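Local coordinates for MAGE domain-containing protein (Xenopus laevis, PDB 7DG2), which probably acts as the Nse3-type MAGE subunit of the Smc5/6 complex, binding Nse1 and shaping the kleisin-like subunit Nse4, at residues Q6-L11 against K41-I46; E67-D70 against H74-I77; L108-G113 against T181-V186; A116-I121 against L156-V161; A120-L125 against I130-M135. All blocks are in the same frame, centred on the assembly; numbering follows the deposited sequence.

Contact 1: residues Q6-L11 against K41-I46; sequences QEQVNL and KEYKDI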
# COMPACT_ATOMS: atom_id res chain seq x y z
N GLN B 6 -19.77 10.23 -25.75
CA GLN B 6 -19.84 9.75 -24.38
C GLN B 6 -18.85 8.62 -24.12
O GLN B 6 -18.40 8.44 -22.99
CB GLN B 6 -21.27 9.31 -24.05
CG GLN B 6 -22.26 10.46 -24.05
CD GLN B 6 -23.62 10.08 -23.49
OE1 GLN B 6 -23.76 9.07 -22.81
NE2 GLN B 6 -24.62 10.90 -23.79
N GLU B 7 -18.47 7.88 -25.17
CA GLU B 7 -17.45 6.84 -25.00
C GLU B 7 -16.10 7.44 -24.66
O GLU B 7 -15.42 7.00 -23.73
CB GLU B 7 -17.35 5.97 -26.25
CG GLU B 7 -16.23 4.94 -26.15
CD GLU B 7 -15.93 4.24 -27.46
OE1 GLU B 7 -16.49 4.66 -28.50
OE2 GLU B 7 -15.13 3.29 -27.46
N GLN B 8 -15.67 8.46 -25.42
CA GLN B 8 -14.38 9.08 -25.14
C GLN B 8 -14.38 9.80 -23.79
O GLN B 8 -13.36 9.80 -23.10
CB GLN B 8 -13.98 10.04 -26.26
CG GLN B 8 -13.62 9.36 -27.59
CD GLN B 8 -12.51 8.31 -27.47
OE1 GLN B 8 -11.38 8.61 -27.06
NE2 GLN B 8 -12.82 7.07 -27.84
N VAL B 9 -15.51 10.39 -23.39
CA VAL B 9 -15.60 11.03 -22.08
C VAL B 9 -15.55 9.99 -20.97
O VAL B 9 -14.89 10.21 -19.94
CB VAL B 9 -16.87 11.90 -22.00
CG1 VAL B 9 -17.06 12.43 -20.59
CG2 VAL B 9 -16.77 13.04 -23.00
N ASN B 10 -16.25 8.86 -21.14
CA ASN B 10 -16.14 7.77 -20.16
C ASN B 10 -14.70 7.33 -19.99
O ASN B 10 -14.23 7.09 -18.86
CB ASN B 10 -16.99 6.58 -20.60
CG ASN B 10 -18.46 6.79 -20.37
OD1 ASN B 10 -18.86 7.46 -19.43
ND2 ASN B 10 -19.28 6.20 -21.24
N LEU B 11 -13.98 7.18 -21.10
CA LEU B 11 -12.58 6.76 -21.03
C LEU B 11 -11.75 7.76 -20.24
O LEU B 11 -10.89 7.36 -19.44
CB LEU B 11 -12.02 6.57 -22.44
CG LEU B 11 -12.62 5.42 -23.25
CD1 LEU B 11 -12.02 5.40 -24.65
CD2 LEU B 11 -12.39 4.09 -22.56
N LYS B 41 -6.55 16.91 -20.97
CA LYS B 41 -6.01 17.30 -22.27
C LYS B 41 -7.05 18.02 -23.12
O LYS B 41 -7.56 19.07 -22.71
CB LYS B 41 -5.44 16.07 -22.98
CG LYS B 41 -4.18 15.52 -22.31
CD LYS B 41 -3.86 14.11 -22.81
CE LYS B 41 -2.51 13.64 -22.33
NZ LYS B 41 -2.17 12.31 -22.91
N GLU B 42 -7.39 17.48 -24.30
CA GLU B 42 -8.27 18.23 -25.20
C GLU B 42 -9.74 18.24 -24.76
O GLU B 42 -10.57 18.86 -25.43
CB GLU B 42 -8.15 17.70 -26.63
CG GLU B 42 -8.81 16.36 -26.86
CD GLU B 42 -7.89 15.16 -26.65
OE1 GLU B 42 -6.99 15.23 -25.78
OE2 GLU B 42 -8.08 14.15 -27.34
N TYR B 43 -10.08 17.58 -23.65
CA TYR B 43 -11.42 17.64 -23.08
C TYR B 43 -11.52 18.67 -21.96
O TYR B 43 -12.48 18.65 -21.18
CB TYR B 43 -11.84 16.25 -22.58
CG TYR B 43 -11.89 15.24 -23.70
CD1 TYR B 43 -10.75 14.54 -24.08
CD2 TYR B 43 -13.06 15.03 -24.41
CE1 TYR B 43 -10.79 13.62 -25.13
CE2 TYR B 43 -13.11 14.12 -25.45
CZ TYR B 43 -11.98 13.42 -25.80
OH TYR B 43 -12.05 12.52 -26.84
N LYS B 44 -10.58 19.61 -21.89
CA LYS B 44 -10.57 20.56 -20.78
C LYS B 44 -11.79 21.47 -20.76
O LYS B 44 -12.10 22.01 -19.70
CB LYS B 44 -9.29 21.40 -20.80
CG LYS B 44 -9.09 22.18 -22.06
CD LYS B 44 -7.93 23.13 -21.89
CE LYS B 44 -8.20 24.09 -20.75
NZ LYS B 44 -9.42 24.90 -21.02
N ASP B 45 -12.49 21.64 -21.90
CA ASP B 45 -13.71 22.44 -21.89
C ASP B 45 -14.79 21.84 -20.99
O ASP B 45 -15.68 22.56 -20.53
CB ASP B 45 -14.27 22.60 -23.31
CG ASP B 45 -14.60 21.27 -23.97
OD1 ASP B 45 -13.85 20.29 -23.77
OD2 ASP B 45 -15.61 21.19 -24.70
N ILE B 46 -14.72 20.53 -20.72
CA ILE B 46 -15.66 19.90 -19.81
C ILE B 46 -14.93 19.27 -18.63
O ILE B 46 -15.37 18.25 -18.09
CB ILE B 46 -16.51 18.85 -20.55
CG1 ILE B 46 -15.63 17.77 -21.19
CG2 ILE B 46 -17.40 19.51 -21.61
CD1 ILE B 46 -16.43 16.49 -21.55
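Gln-8 and Val-9, on helix 6-23, face Tyr-43 and Ile-46 in the turn between helices 32-40 and 47-62. This order of helices matches the helix-turn-helix of the first of the two winged-helix units expected in a MAGE domain. The first helix of the unit therefore packs on the turn. Gln-8 can be followed outward. Its CB sits 3.2 Å from Tyr-43 OH. CG comes next, 3.6 Å from the same oxygen. The chain then bends (chi2 -56°), and OE1 ends 4.0 Å from Tyr-43 OH. The whole side chain thus curls past the phenol end of the tyrosine, its amide plane 35° from the ring plane. The close approaches are of Gln-8 carbons to the hydroxyl oxygen; no hydrogen bond crosses between the segments. Val-9 lies one residue further along. Its CG2 points between two partners, with Tyr-43 CD2 at 4.4 Å and the end of Ile-46 closer. Tyr-43 itself also meets the ring of His-4, and it packs on Ile-50 of helix 47-62. Val-9 and Ile-46 both touch His-4 as well, while Asp-45 OD1 is hydrogen-bonded to His-4 NE2. The short 3-10 turn is closed by a bond from Ile-46 N to Tyr-43 O of 3.0 Å. Ile-46 takes the N-cap position of the next helix. From there it reaches out tip to tip with the valine, its CD1 3.8 Å from Val-9 CG2.

Contact 2: residues E67-D70 against H74-I77; sequences EEID and HIYI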
# COMPACT_ATOMS: atom_id res chain seq x y z
N GLU B 67 -11.00 15.87 -1.52
CA GLU B 67 -11.08 17.10 -0.72
C GLU B 67 -10.03 18.10 -1.17
O GLU B 67 -8.87 17.74 -1.40
CB GLU B 67 -10.93 16.81 0.78
CG GLU B 67 -12.00 15.87 1.36
CD GLU B 67 -12.12 15.98 2.88
OE1 GLU B 67 -12.18 17.12 3.40
OE2 GLU B 67 -12.16 14.93 3.55
N GLU B 68 -10.42 19.36 -1.29
CA GLU B 68 -9.48 20.42 -1.63
C GLU B 68 -8.85 20.93 -0.33
O GLU B 68 -9.57 21.34 0.59
CB GLU B 68 -10.21 21.55 -2.37
CG GLU B 68 -9.31 22.63 -2.93
CD GLU B 68 -10.10 23.67 -3.71
OE1 GLU B 68 -11.01 24.30 -3.13
OE2 GLU B 68 -9.81 23.85 -4.92
N ILE B 69 -7.52 20.91 -0.25
CA ILE B 69 -6.85 21.36 0.97
C ILE B 69 -6.23 22.74 0.83
O ILE B 69 -5.83 23.34 1.84
CB ILE B 69 -5.79 20.36 1.46
CG1 ILE B 69 -4.65 20.25 0.44
CG2 ILE B 69 -6.44 19.00 1.74
CD1 ILE B 69 -3.46 19.49 0.96
N ASP B 70 -6.10 23.26 -0.39
CA ASP B 70 -5.69 24.64 -0.62
C ASP B 70 -6.63 25.23 -1.66
O ASP B 70 -6.66 24.77 -2.80
CB ASP B 70 -4.23 24.72 -1.07
CG ASP B 70 -3.74 26.16 -1.20
OD1 ASP B 70 -4.18 26.86 -2.14
OD2 ASP B 70 -2.94 26.60 -0.34
N HIS B 74 -5.82 25.12 -5.58
CA HIS B 74 -6.70 24.01 -5.92
C HIS B 74 -5.93 22.69 -5.96
O HIS B 74 -5.74 22.09 -7.02
CB HIS B 74 -7.42 24.25 -7.25
CG HIS B 74 -8.12 25.57 -7.31
ND1 HIS B 74 -9.28 25.83 -6.62
CD2 HIS B 74 -7.81 26.71 -7.98
CE1 HIS B 74 -9.66 27.07 -6.86
NE2 HIS B 74 -8.79 27.62 -7.69
N ILE B 75 -5.47 22.27 -4.79
CA ILE B 75 -4.80 20.98 -4.66
C ILE B 75 -5.69 20.05 -3.84
O ILE B 75 -6.32 20.46 -2.85
CB ILE B 75 -3.38 21.11 -4.05
CG1 ILE B 75 -3.42 21.66 -2.63
CG2 ILE B 75 -2.52 22.02 -4.94
CD1 ILE B 75 -2.09 21.52 -1.89
N TYR B 76 -5.75 18.80 -4.27
CA TYR B 76 -6.67 17.81 -3.72
C TYR B 76 -5.92 16.72 -2.96
O TYR B 76 -4.75 16.45 -3.22
CB TYR B 76 -7.46 17.12 -4.82
CG TYR B 76 -8.30 18.02 -5.69
CD1 TYR B 76 -9.17 18.95 -5.14
CD2 TYR B 76 -8.22 17.93 -7.07
CE1 TYR B 76 -9.95 19.78 -5.96
CE2 TYR B 76 -9.00 18.74 -7.89
CZ TYR B 76 -9.85 19.65 -7.34
OH TYR B 76 -10.60 20.46 -8.17
N ILE B 77 -6.63 16.09 -2.03
CA ILE B 77 -6.21 14.83 -1.41
C ILE B 77 -7.39 13.88 -1.44
O ILE B 77 -8.52 14.26 -1.77
CB ILE B 77 -5.69 15.02 0.03
CG1 ILE B 77 -6.83 15.46 0.96
CG2 ILE B 77 -4.52 15.99 0.09
CD1 ILE B 77 -6.43 15.42 2.44
O HOH W 1 -11.48 22.56 -6.96
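Glu-68 OE2 is gripped twice. His-74 ND1 donates to it at 2.7 Å, approaching from the syn side, 29° out of the carboxylate plane. The oxygen lies almost in the plane of the imidazole ring. A water also donates to Glu-68 OE2, at 2.9 Å, and the same water is bonded to Tyr-76 OH. Glu-68 reaches the histidine because CG is anti to its backbone N (chi1 -173°) and the chain stays extended. Along the way its CB passes Tyr-76 CD1 at 3.9 Å. The backbone beneath is an antiparallel hairpin, consistent with the wing of the first winged-helix unit. Glu-67 and Ile-77 form a hydrogen-bonded pair, with Ile-77 N to Glu-67 O at 2.9 Å. Glu-68 and Tyr-76 form a non-hydrogen-bonded pair. A beta bulge at Ile-69 then shifts the register by one, and Ile-69 N bonds to Ile-75 O at 2.9 Å. Asp-70 N is buried here with no partner in the model. Ile-69 meets two isoleucines. Its CG1 is 3.6 Å from Ile-75 CG1, and its CG2 is 3.6 Å from Ile-77 CD1. Pro-29 and helix 175-180 pack on these isoleucines.

Contact 3: residues L108-G113 against T181-V186; sequences LIFMKG and TSKMKV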
# COMPACT_ATOMS: atom_id res chain seq x y z
N LEU B 108 1.66 17.26 20.49
CA LEU B 108 2.41 18.31 21.16
C LEU B 108 2.03 19.68 20.62
O LEU B 108 1.76 20.62 21.38
CB LEU B 108 3.92 18.07 21.02
CG LEU B 108 4.78 19.13 21.72
CD1 LEU B 108 4.56 19.07 23.22
CD2 LEU B 108 6.27 18.98 21.38
N ILE B 109 1.96 19.79 19.30
CA ILE B 109 1.62 21.07 18.67
C ILE B 109 0.27 21.56 19.15
O ILE B 109 0.13 22.70 19.62
CB ILE B 109 1.66 20.93 17.14
CG1 ILE B 109 3.07 20.62 16.65
CG2 ILE B 109 1.06 22.18 16.48
CD1 ILE B 109 3.10 20.24 15.17
N PHE B 110 -0.75 20.71 19.06
CA PHE B 110 -2.09 21.12 19.45
C PHE B 110 -2.18 21.41 20.94
O PHE B 110 -2.76 22.43 21.35
CB PHE B 110 -3.09 20.02 19.04
CG PHE B 110 -4.41 20.11 19.76
CD1 PHE B 110 -5.26 21.18 19.55
CD2 PHE B 110 -4.80 19.10 20.64
CE1 PHE B 110 -6.49 21.27 20.22
CE2 PHE B 110 -6.01 19.18 21.31
CZ PHE B 110 -6.86 20.27 21.10
N MET B 111 -1.61 20.54 21.78
CA MET B 111 -1.78 20.68 23.22
C MET B 111 -1.07 21.92 23.75
O MET B 111 -1.48 22.46 24.79
CB MET B 111 -1.29 19.43 23.94
CG MET B 111 -2.14 18.15 23.68
SD MET B 111 -3.89 18.31 24.11
CE MET B 111 -3.81 18.15 25.90
N LYS B 112 -0.04 22.39 23.04
CA LYS B 112 0.71 23.59 23.39
C LYS B 112 0.21 24.83 22.65
O LYS B 112 0.97 25.79 22.49
CB LYS B 112 2.20 23.39 23.10
CG LYS B 112 2.88 22.43 24.04
CD LYS B 112 2.81 22.95 25.46
CE LYS B 112 3.77 22.21 26.37
NZ LYS B 112 3.74 22.79 27.74
N GLY B 113 -1.03 24.83 22.17
CA GLY B 113 -1.60 26.02 21.59
C GLY B 113 -1.43 26.18 20.09
O GLY B 113 -1.45 27.31 19.60
N THR B 181 -7.64 14.34 10.28
CA THR B 181 -8.00 14.20 11.70
C THR B 181 -8.61 15.53 12.15
O THR B 181 -9.05 16.35 11.34
CB THR B 181 -6.79 13.70 12.52
OG1 THR B 181 -7.22 13.30 13.83
CG2 THR B 181 -5.69 14.77 12.65
N SER B 182 -8.68 15.74 13.46
CA SER B 182 -9.27 16.96 13.99
C SER B 182 -8.65 17.23 15.35
O SER B 182 -8.06 16.34 15.97
CB SER B 182 -10.79 16.84 14.13
OG SER B 182 -11.14 16.02 15.24
N LYS B 183 -8.80 18.46 15.82
CA LYS B 183 -8.31 18.77 17.16
C LYS B 183 -8.97 17.89 18.21
O LYS B 183 -8.30 17.40 19.13
CB LYS B 183 -8.53 20.25 17.48
CG LYS B 183 -7.62 21.19 16.70
CD LYS B 183 -7.94 22.63 17.07
CE LYS B 183 -6.99 23.61 16.40
NZ LYS B 183 -7.37 25.03 16.74
N MET B 184 -10.29 17.66 18.10
CA MET B 184 -10.98 16.86 19.11
C MET B 184 -10.52 15.41 19.06
O MET B 184 -10.33 14.78 20.11
CB MET B 184 -12.49 16.96 18.94
CG MET B 184 -13.29 16.29 20.05
SD MET B 184 -12.95 17.05 21.66
CE MET B 184 -13.93 18.55 21.54
N LYS B 185 -10.32 14.86 17.86
CA LYS B 185 -9.80 13.50 17.76
C LYS B 185 -8.41 13.38 18.38
O LYS B 185 -8.12 12.41 19.08
CB LYS B 185 -9.76 13.05 16.29
CG LYS B 185 -11.12 12.80 15.67
CD LYS B 185 -11.76 11.53 16.21
CE LYS B 185 -12.96 11.12 15.34
NZ LYS B 185 -13.77 10.03 15.96
N VAL B 186 -7.54 14.37 18.14
CA VAL B 186 -6.20 14.30 18.73
C VAL B 186 -6.28 14.44 20.25
O VAL B 186 -5.57 13.75 20.99
CB VAL B 186 -5.29 15.37 18.10
CG1 VAL B 186 -3.96 15.44 18.85
CG2 VAL B 186 -5.03 15.03 16.61
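One face of the Phe-110 ring is laid against Lys-183, with the lysine CA above it. Lys-183 C is also over that face, offset toward the rim. The lysine side chain runs on across the ring border: its CB lies 3.6 Å from Phe-110 CE1, and its CG lies 3.7 Å from Phe-110 CD1. On the same side of the ring, Lys-183 O lies 3.6 Å from Phe-110 CE2. Val-186 CG1 comes in obliquely, 4.2 Å from Phe-110 CD2. Phe-110 CG is anti to the backbone N (chi1 161°), which carries the ring out toward helix 183-193. The lysine methylenes touch the ring; its NZ makes a salt bridge with Asp-207. Trp-173 and Leu-187 also pack on the phenylalanine. If an alanine stood here, the Lys-183 methylenes and Val-186 would probably lose their shared aromatic partner and a gap would open between the helices. One helix ends here and the other begins. Ser-182 OG caps the start of helix 183-193, accepting from Lys-185 N at 3.0 Å. Gly-113, with positive phi, is the C-prime residue of the Schellman motif that closes helix 94-111, probably the first helix of the second winged-helix unit.

Contact 4: residues A116-I121 against L156-V161; sequences AKESAI and LEYNKV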
# COMPACT_ATOMS: atom_id res chain seq x y z
N ALA B 116 4.54 24.67 17.89
CA ALA B 116 5.62 24.14 18.71
C ALA B 116 6.95 24.45 18.04
O ALA B 116 7.10 24.29 16.83
CB ALA B 116 5.48 22.62 18.91
N LYS B 117 7.92 24.88 18.84
CA LYS B 117 9.26 25.07 18.31
C LYS B 117 9.87 23.73 17.93
O LYS B 117 9.61 22.70 18.56
CB LYS B 117 10.16 25.79 19.32
CG LYS B 117 9.73 27.21 19.62
CD LYS B 117 10.91 28.04 20.13
CE LYS B 117 10.51 29.50 20.30
NZ LYS B 117 9.80 30.03 19.09
N GLU B 118 10.70 23.74 16.88
CA GLU B 118 11.41 22.52 16.50
C GLU B 118 12.18 21.94 17.68
O GLU B 118 12.19 20.72 17.88
CB GLU B 118 12.35 22.77 15.32
CG GLU B 118 13.12 21.52 14.91
CD GLU B 118 13.80 21.62 13.55
OE1 GLU B 118 13.92 22.75 13.02
OE2 GLU B 118 14.22 20.57 13.02
N SER B 119 12.80 22.81 18.49
CA SER B 119 13.57 22.32 19.63
C SER B 119 12.69 21.56 20.61
O SER B 119 13.10 20.53 21.17
CB SER B 119 14.29 23.48 20.32
OG SER B 119 13.39 24.50 20.73
N ALA B 120 11.46 22.04 20.84
CA ALA B 120 10.55 21.35 21.74
C ALA B 120 10.17 19.98 21.20
O ALA B 120 10.00 19.03 21.98
CB ALA B 120 9.31 22.20 21.99
N ILE B 121 10.03 19.85 19.88
CA ILE B 121 9.65 18.57 19.31
C ILE B 121 10.78 17.55 19.46
O ILE B 121 10.56 16.41 19.87
CB ILE B 121 9.23 18.75 17.84
CG1 ILE B 121 7.84 19.39 17.81
CG2 ILE B 121 9.29 17.43 17.07
CD1 ILE B 121 7.23 19.51 16.45
N LEU B 156 2.39 18.51 8.18
CA LEU B 156 2.97 19.53 9.04
C LEU B 156 3.39 20.73 8.20
O LEU B 156 3.71 20.60 7.02
CB LEU B 156 4.18 19.00 9.80
CG LEU B 156 3.99 17.80 10.74
CD1 LEU B 156 5.33 17.29 11.24
CD2 LEU B 156 3.07 18.16 11.89
N GLU B 157 3.39 21.89 8.84
CA GLU B 157 4.09 23.08 8.35
C GLU B 157 5.39 23.24 9.12
O GLU B 157 5.45 22.97 10.32
CB GLU B 157 3.24 24.34 8.54
CG GLU B 157 2.09 24.50 7.59
CD GLU B 157 1.38 25.82 7.80
OE1 GLU B 157 1.85 26.61 8.66
OE2 GLU B 157 0.36 26.07 7.13
N TYR B 158 6.43 23.71 8.42
CA TYR B 158 7.79 23.82 8.96
C TYR B 158 8.25 25.23 8.58
O TYR B 158 8.69 25.44 7.45
CB TYR B 158 8.70 22.75 8.37
CG TYR B 158 10.10 22.68 8.93
CD1 TYR B 158 10.32 22.47 10.28
CD2 TYR B 158 11.22 22.78 8.09
CE1 TYR B 158 11.60 22.37 10.80
CE2 TYR B 158 12.50 22.68 8.60
CZ TYR B 158 12.69 22.48 9.95
OH TYR B 158 13.96 22.38 10.48
N ASN B 159 8.12 26.17 9.51
CA ASN B 159 8.21 27.59 9.21
C ASN B 159 9.35 28.25 9.98
O ASN B 159 9.56 27.96 11.16
CB ASN B 159 6.90 28.30 9.55
CG ASN B 159 5.70 27.72 8.81
OD1 ASN B 159 5.81 27.35 7.64
ND2 ASN B 159 4.56 27.64 9.49
N LYS B 160 10.07 29.14 9.30
CA LYS B 160 11.09 29.92 9.99
C LYS B 160 10.45 30.83 11.02
O LYS B 160 9.43 31.47 10.76
CB LYS B 160 11.89 30.76 8.98
CG LYS B 160 12.86 29.97 8.14
CD LYS B 160 13.46 30.82 7.03
CE LYS B 160 14.40 30.01 6.16
NZ LYS B 160 14.99 30.83 5.07
N VAL B 161 11.03 30.86 12.22
CA VAL B 161 10.54 31.77 13.25
C VAL B 161 10.96 33.18 12.83
O VAL B 161 12.16 33.44 12.65
CB VAL B 161 11.08 31.40 14.64
CG1 VAL B 161 10.53 32.37 15.67
CG2 VAL B 161 10.68 29.97 15.00
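Glu-118 follows strand 116-117, which is separated from strand 156-160 by strand 169-173, and its CA stays 8.5 Å from that of Tyr-158. Side chains bridge the distance. Glu-118, the first residue of helix 118-127, has CG anti to its backbone N (chi1 179°) and extends fully. Its OE1 accepts a 2.6 Å bond from Tyr-158 OH. The hydroxyl arrives on the syn side, 27° out of the carboxylate plane. The carboxylate and the phenol ring are nearly perpendicular, at 78°. Glu-118 OE1 lies at the ring edge, near its plane, 3.2 Å from Tyr-158 CE1. The second oxygen, OE2, has its own partners: a salt bridge to Lys-143 NZ and a bond from Trp-122 NE1. The buried carboxylate is thus well satisfied, and the lysine would probably favour its ionised form. Lys-117, at the N-cap position, adds a looser touch, its NZ 4.2 Å from Val-161 CG2. Tyr-158 stacks on Tyr-169 of the central strand and rests on Thr-147 and Val-151 of helix 142-152. The pair therefore ties helix 118-127 to the sheet beside helix 142-152.

Contact 5: residues A120-L125 against I130-M135; sequences AIWEML and IEPGEM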
# COMPACT_ATOMS: atom_id res chain seq x y z
N ALA B 120 11.46 22.04 20.84
CA ALA B 120 10.55 21.35 21.74
C ALA B 120 10.17 19.98 21.20
O ALA B 120 10.00 19.03 21.98
CB ALA B 120 9.31 22.20 21.99
N ILE B 121 10.03 19.85 19.88
CA ILE B 121 9.65 18.57 19.31
C ILE B 121 10.78 17.55 19.46
O ILE B 121 10.56 16.41 19.87
CB ILE B 121 9.23 18.75 17.84
CG1 ILE B 121 7.84 19.39 17.81
CG2 ILE B 121 9.29 17.43 17.07
CD1 ILE B 121 7.23 19.51 16.45
N TRP B 122 12.02 17.95 19.16
CA TRP B 122 13.11 16.98 19.32
C TRP B 122 13.37 16.67 20.79
O TRP B 122 13.76 15.55 21.12
CB TRP B 122 14.39 17.48 18.64
CG TRP B 122 14.22 17.57 17.17
CD1 TRP B 122 14.32 18.70 16.41
CD2 TRP B 122 13.88 16.51 16.27
NE1 TRP B 122 14.08 18.40 15.09
CE2 TRP B 122 13.81 17.06 14.98
CE3 TRP B 122 13.64 15.14 16.44
CZ2 TRP B 122 13.52 16.29 13.85
CZ3 TRP B 122 13.34 14.37 15.31
CH2 TRP B 122 13.28 14.96 14.03
N GLU B 123 13.14 17.63 21.68
CA GLU B 123 13.30 17.38 23.11
C GLU B 123 12.33 16.29 23.58
O GLU B 123 12.73 15.34 24.26
CB GLU B 123 13.09 18.68 23.87
CG GLU B 123 13.02 18.57 25.38
CD GLU B 123 12.88 19.93 26.03
OE1 GLU B 123 13.72 20.27 26.89
OE2 GLU B 123 11.94 20.68 25.67
N MET B 124 11.06 16.41 23.18
CA MET B 124 10.08 15.37 23.47
C MET B 124 10.49 14.04 22.85
O MET B 124 10.52 13.01 23.53
CB MET B 124 8.70 15.79 22.97
CG MET B 124 7.61 14.72 23.12
SD MET B 124 5.98 15.23 22.52
CE MET B 124 6.31 15.34 20.76
N LEU B 125 10.81 14.04 21.56
CA LEU B 125 11.10 12.78 20.87
C LEU B 125 12.34 12.09 21.43
O LEU B 125 12.45 10.86 21.34
CB LEU B 125 11.25 13.01 19.37
CG LEU B 125 9.97 13.45 18.66
CD1 LEU B 125 10.17 13.44 17.16
CD2 LEU B 125 8.80 12.55 19.05
N ILE B 130 14.45 8.84 20.05
CA ILE B 130 14.62 9.34 18.70
C ILE B 130 15.59 10.52 18.74
O ILE B 130 15.43 11.42 19.57
CB ILE B 130 13.27 9.76 18.09
CG1 ILE B 130 12.44 8.53 17.75
CG2 ILE B 130 13.49 10.62 16.85
CD1 ILE B 130 11.07 8.86 17.17
N GLU B 131 16.58 10.51 17.84
CA GLU B 131 17.52 11.61 17.70
C GLU B 131 17.56 12.05 16.24
O GLU B 131 17.69 11.20 15.35
CB GLU B 131 18.93 11.19 18.18
CG GLU B 131 19.00 10.84 19.66
CD GLU B 131 19.52 11.98 20.52
OE1 GLU B 131 20.37 11.73 21.39
OE2 GLU B 131 19.07 13.13 20.32
N PRO B 132 17.47 13.35 15.96
CA PRO B 132 17.41 13.78 14.55
C PRO B 132 18.63 13.37 13.73
O PRO B 132 18.51 13.17 12.52
CB PRO B 132 17.28 15.31 14.64
CG PRO B 132 17.68 15.67 16.04
CD PRO B 132 17.32 14.48 16.89
N GLY B 133 19.79 13.21 14.36
CA GLY B 133 21.02 12.94 13.66
C GLY B 133 21.49 11.50 13.65
O GLY B 133 22.52 11.21 13.04
N GLU B 134 20.76 10.58 14.29
CA GLU B 134 21.13 9.17 14.30
C GLU B 134 20.08 8.35 13.58
O GLU B 134 18.88 8.55 13.80
CB GLU B 134 21.29 8.66 15.74
CG GLU B 134 21.74 7.20 15.81
CD GLU B 134 23.16 6.98 15.32
OE1 GLU B 134 24.10 7.05 16.15
OE2 GLU B 134 23.35 6.75 14.10
N MET B 135 20.53 7.44 12.71
CA MET B 135 19.61 6.52 12.06
C MET B 135 18.81 5.76 13.11
O MET B 135 19.35 5.33 14.14
CB MET B 135 20.36 5.53 11.16
CG MET B 135 20.88 6.15 9.87
SD MET B 135 19.61 6.57 8.65
CE MET B 135 19.10 4.93 8.12
O HOH W 2 15.22 14.14 19.54
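The contact lies in what is probably the helix-turn-helix part of the second winged-helix unit, where Trp-122 and Leu-125 of helix 118-127 meet Ile-130 and Pro-132 in the loop leading to helix 142-152. Pro-132 lies flat over one face of the indole. Its CB stands 3.8 Å from the centroid of the six-membered ring, only 4° off the ring normal, a CH-pi contact. The rest of the proline spreads across the same face, with CD 3.8 Å from Trp-122 CE3. Ile-130 comes from another direction, its CG2 at the ring edge, 4.1 Å from Trp-122 CZ3. Trp-122 CG is anti to the carbonyl carbon (chi1 -65°), a setting that turns the indole toward the loop. Behind it, Leu-125 CB packs 4.0 Å from Ile-130 CB. The backbones are joined too. Ile-130 N donates to Leu-125 O at 3.1 Å, from above the carbonyl plane. One water donates to both Trp-122 O, at 2.6 Å, and Ile-130 O. Ile-130 also packs on Trp-51 of the Nse4 chain. Replacing Trp-122 by a leucine would leave Pro-132 without its aromatic face, and the loop would probably sit less firmly on the helix. The indole thus offers carbon to the loop and its NE1 to the carboxylate of Glu-118, while backbone and water bonds hold Ile-130.

The five contacts run along an elongated domain, from contact 1 at one end to contact 5, about 50 Å away between centres. Contacts 1 and 2 lie in the first presumed winged-helix unit, about 22 Å apart between centres, and do not touch. Contacts 3, 4 and 5 cluster in the second. Contacts 4 and 5 share Ala-120 and Ile-121, with centres about 13 Å apart. Contact 3 touches both through Leu-108, whose CB is 3.6 Å from Met-124 CE, and Ile-109 adds packing on Ala-116 and Leu-156. Contact 2 stands between, about 21 Å from contact 3 by centres. The Nse4 chain reaches contacts 3 and 5, and only weakly contact 2.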